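Local coordinates for centrosomal protein 120 (Oreochromis niloticus, PDB 6EWH) that is a centrosomal protein that probably acts in centriole and cilium formation, represented by its second C2 domain (C2B), at residues R94-K97 / Q98-K101; S135-L138 / D139-A142. The protein carries 1 engineered substitution. One frame throughout, in Å; residues are numbered along the deposited sequence.

Interaction 1. Residues R94-K97 / Q98-K101; sequences RSSK and QILK
Ser96 and Ile99 meet at the first turn of helix 97-105, where Ser96 is the N-cap residue and links strand 87-95 to the helix. Ser96 OG accepts from Ile99 N at 3.2 Å, and a first torsion of 77° sets this oxygen between its own backbone N and carbonyl carbon, facing the start of the helix. The same oxygen also touches the aliphatic side chain of Ile99, lying 3.5 Å from Ile99 CB. Lys97 and Gln98 are the first two residues of the helix. Lys97 keeps its CB against Gln98 N (3.0 Å) while the rest of its chain leads away, bends at chi3 (-47°), packs on Leu138 and Arg180, and ends in a salt bridge with Asp139. Gln98 likewise sends its amide outward. Leu100 N donates to Ser96 O and Lys101 N to Lys97 O, starting the i to i+4 ladder. Ser95, the last strand residue, works from the buried side. Its OG lies 3.6 Å from Leu100 CB and 3.8 Å from Ile99 CG2, while the polar partner of this hydroxyl is Val21 O on strand 18-21. Leu100 itself reaches Phe31 and Leu178 of the mixed sheet. The two serines therefore do different work: Ser96 supplies an acceptor to an amide that has no helical carbonyl before it, whereas Ser95 OG is tied to the sheet and packs on Leu100 and Ile99 without a hydrogen bond to Leu100 N.

Interaction 2. Residues S135-L138 / D139-A142; sequences STDL and DNKA
Asp137 lays its carboxylate against Asn140, with OD2 3.5 Å from Asn140 CB. Residues 137-140 form a type I beta turn on the surface of this C2 domain, in the loop between helix 128-133 and strand 143-150. Asn140 ND2 donates to Asp137 OD1 at 2.9 Å, nearly straight (169°). It arrives on the syn side of OD1, somewhat out of the carboxylate plane, whereas Asp137 OD1 lies almost in the plane of the Asn140 amide; the two planes are turned 51° apart. In the backbone of the same turn, Asp137 O is gripped twice: Asn140 N comes from above the carbonyl plane at 3.0 Å, and Lys141 N, nearly on the carbonyl axis at 2.9 Å, extends the turn by one residue. A water joins Asp137 OD1 to Asp139 N, giving that oxygen a second donor. Lys141 runs alongside Asp137 as an extended chain, its CG placed between its backbone N and carbonyl carbon (chi1 54°). Leu138 instead turns inward onto Leu178. The aliphatic part of Lys141 does the touching at Asp137, CG and CE each lying 3.8 Å from OD2, while NZ stops 4.9 Å from that oxygen.

How the interactions relate
From the N terminus, strand 87-95 leads into interaction 1, which closes the tight passage into helix 97-105. The chain then runs through strands 110-116 and 119-126 and helix 128-133 before interaction 2 closes the turn ahead of strand 143-150. The two are in series, neither nested nor crossed, yet their centres lie about 12 Å apart. Lys97 NZ bridges them to Asp139 OD2 at 3.1 Å, tying the helix start to the turn, and Lys101 CE packs on Ser135 O at 3.3 Å. Arg180 pairs with the other oxygen of Asp139, so the helix start, the surface turn and strand 171-180 meet at one end of the domain.

Interaction 1. Residues R94-K97 / Q98-K101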
# COMPACT_ATOMS: atom_id res chain seq x y z
N ARG A 94 -5.49 -17.71 4.58
CA ARG A 94 -5.55 -18.90 5.40
C ARG A 94 -4.14 -19.47 5.47
O ARG A 94 -3.54 -19.78 4.43
CB ARG A 94 -6.54 -19.91 4.80
CG ARG A 94 -6.84 -21.13 5.68
CD ARG A 94 -7.94 -21.96 5.03
NE ARG A 94 -8.32 -23.13 5.82
CZ ARG A 94 -7.69 -24.30 5.77
NH1 ARG A 94 -6.65 -24.47 4.97
NH2 ARG A 94 -8.12 -25.31 6.53
N SER A 95 -3.58 -19.54 6.67
CA SER A 95 -2.17 -19.90 6.81
C SER A 95 -1.91 -20.29 8.27
O SER A 95 -2.84 -20.55 9.03
CB SER A 95 -1.27 -18.74 6.38
OG SER A 95 0.09 -19.13 6.24
N SER A 96 -0.64 -20.35 8.65
CA SER A 96 -0.26 -20.39 10.05
C SER A 96 0.59 -19.16 10.35
O SER A 96 1.19 -18.57 9.45
CB SER A 96 0.51 -21.67 10.41
OG SER A 96 1.85 -21.59 9.97
N LYS A 97 0.63 -18.80 11.63
CA LYS A 97 1.44 -17.67 12.08
C LYS A 97 2.84 -17.73 11.49
O LYS A 97 3.30 -16.78 10.85
CB LYS A 97 1.54 -17.70 13.60
CG LYS A 97 0.71 -16.69 14.33
CD LYS A 97 1.31 -16.40 15.69
CE LYS A 97 1.69 -17.66 16.42
NZ LYS A 97 1.67 -17.46 17.89
N GLN A 98 3.53 -18.84 11.70
CA GLN A 98 4.93 -18.92 11.30
C GLN A 98 5.08 -18.86 9.79
O GLN A 98 5.99 -18.19 9.29
CB GLN A 98 5.55 -20.22 11.82
CG GLN A 98 5.79 -20.21 13.30
CD GLN A 98 6.25 -21.56 13.80
OE1 GLN A 98 5.57 -22.57 13.61
NE2 GLN A 98 7.41 -21.60 14.45
N ILE A 99 4.24 -19.59 9.06
CA ILE A 99 4.39 -19.65 7.62
C ILE A 99 4.05 -18.31 6.98
O ILE A 99 4.75 -17.84 6.07
CB ILE A 99 3.57 -20.82 7.04
CG1 ILE A 99 4.22 -22.15 7.43
CG2 ILE A 99 3.50 -20.73 5.53
CD1 ILE A 99 5.61 -22.30 6.89
N LEU A 100 3.00 -17.65 7.46
CA LEU A 100 2.63 -16.36 6.90
C LEU A 100 3.67 -15.30 7.21
O LEU A 100 4.02 -14.49 6.35
CB LEU A 100 1.25 -15.96 7.42
CG LEU A 100 0.68 -14.65 6.87
CD1 LEU A 100 0.77 -14.63 5.35
CD2 LEU A 100 -0.77 -14.47 7.32
N LYS A 101 4.18 -15.29 8.45
CA LYS A 101 5.23 -14.34 8.81
C LYS A 101 6.46 -14.54 7.94
O LYS A 101 7.03 -13.57 7.43
CB LYS A 101 5.55 -14.50 10.30
CG LYS A 101 6.45 -13.43 10.91
CD LYS A 101 6.72 -13.74 12.39
CE LYS A 101 7.47 -12.62 13.11
NZ LYS A 101 8.86 -12.40 12.60

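Interaction 2. Residues S135-L138 / D139-A142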
# COMPACT_ATOMS: atom_id res chain seq x y z
N SER A 135 5.47 -8.55 13.53
CA SER A 135 4.27 -9.37 13.72
C SER A 135 4.58 -10.48 14.73
O SER A 135 4.60 -11.67 14.42
CB SER A 135 3.77 -9.92 12.39
OG SER A 135 3.35 -8.86 11.53
N THR A 136 4.82 -10.06 15.97
CA THR A 136 5.37 -10.93 16.99
C THR A 136 4.40 -11.28 18.11
O THR A 136 4.79 -11.97 19.06
CB THR A 136 6.62 -10.29 17.61
OG1 THR A 136 6.29 -8.99 18.10
CG2 THR A 136 7.74 -10.17 16.57
N ASP A 137 3.15 -10.83 18.05
CA ASP A 137 2.16 -11.17 19.07
C ASP A 137 0.79 -11.32 18.42
O ASP A 137 -0.22 -10.79 18.89
CB ASP A 137 2.15 -10.14 20.20
CG ASP A 137 1.34 -10.61 21.40
OD1 ASP A 137 1.21 -11.84 21.59
OD2 ASP A 137 0.82 -9.75 22.14
N LEU A 138 0.74 -12.07 17.32
CA LEU A 138 -0.47 -12.17 16.51
C LEU A 138 -1.61 -12.90 17.20
O LEU A 138 -2.76 -12.75 16.77
CB LEU A 138 -0.16 -12.85 15.18
CG LEU A 138 0.65 -11.99 14.21
CD1 LEU A 138 1.15 -12.86 13.07
CD2 LEU A 138 -0.18 -10.81 13.68
N ASP A 139 -1.33 -13.69 18.23
CA ASP A 139 -2.44 -14.31 18.94
C ASP A 139 -3.25 -13.27 19.71
O ASP A 139 -4.42 -13.52 20.02
CB ASP A 139 -1.94 -15.37 19.91
CG ASP A 139 -1.32 -16.56 19.22
OD1 ASP A 139 -1.45 -16.69 17.99
OD2 ASP A 139 -0.71 -17.38 19.93
N ASN A 140 -2.64 -12.14 20.03
CA ASN A 140 -3.26 -11.15 20.90
C ASN A 140 -3.50 -9.80 20.26
O ASN A 140 -4.45 -9.12 20.64
CB ASN A 140 -2.43 -10.96 22.18
CG ASN A 140 -2.30 -12.24 22.98
OD1 ASN A 140 -3.29 -12.74 23.52
ND2 ASN A 140 -1.09 -12.78 23.05
N LYS A 141 -2.67 -9.37 19.31
CA LYS A 141 -2.86 -8.04 18.77
C LYS A 141 -2.49 -7.97 17.30
O LYS A 141 -1.66 -8.76 16.81
CB LYS A 141 -2.12 -6.96 19.57
CG LYS A 141 -0.64 -7.20 19.77
CD LYS A 141 -0.04 -6.04 20.55
CE LYS A 141 1.44 -6.24 20.81
NZ LYS A 141 2.03 -5.05 21.49
N ALA A 142 -3.12 -7.03 16.60
CA ALA A 142 -2.72 -6.71 15.24
C ALA A 142 -1.33 -6.09 15.25
O ALA A 142 -0.90 -5.49 16.23
CB ALA A 142 -3.72 -5.73 14.63
O HOH W 1 1.43 -8.79 16.68
O HOH W 2 1.07 -14.17 19.93
O HOH W 3 -3.48 -10.60 15.33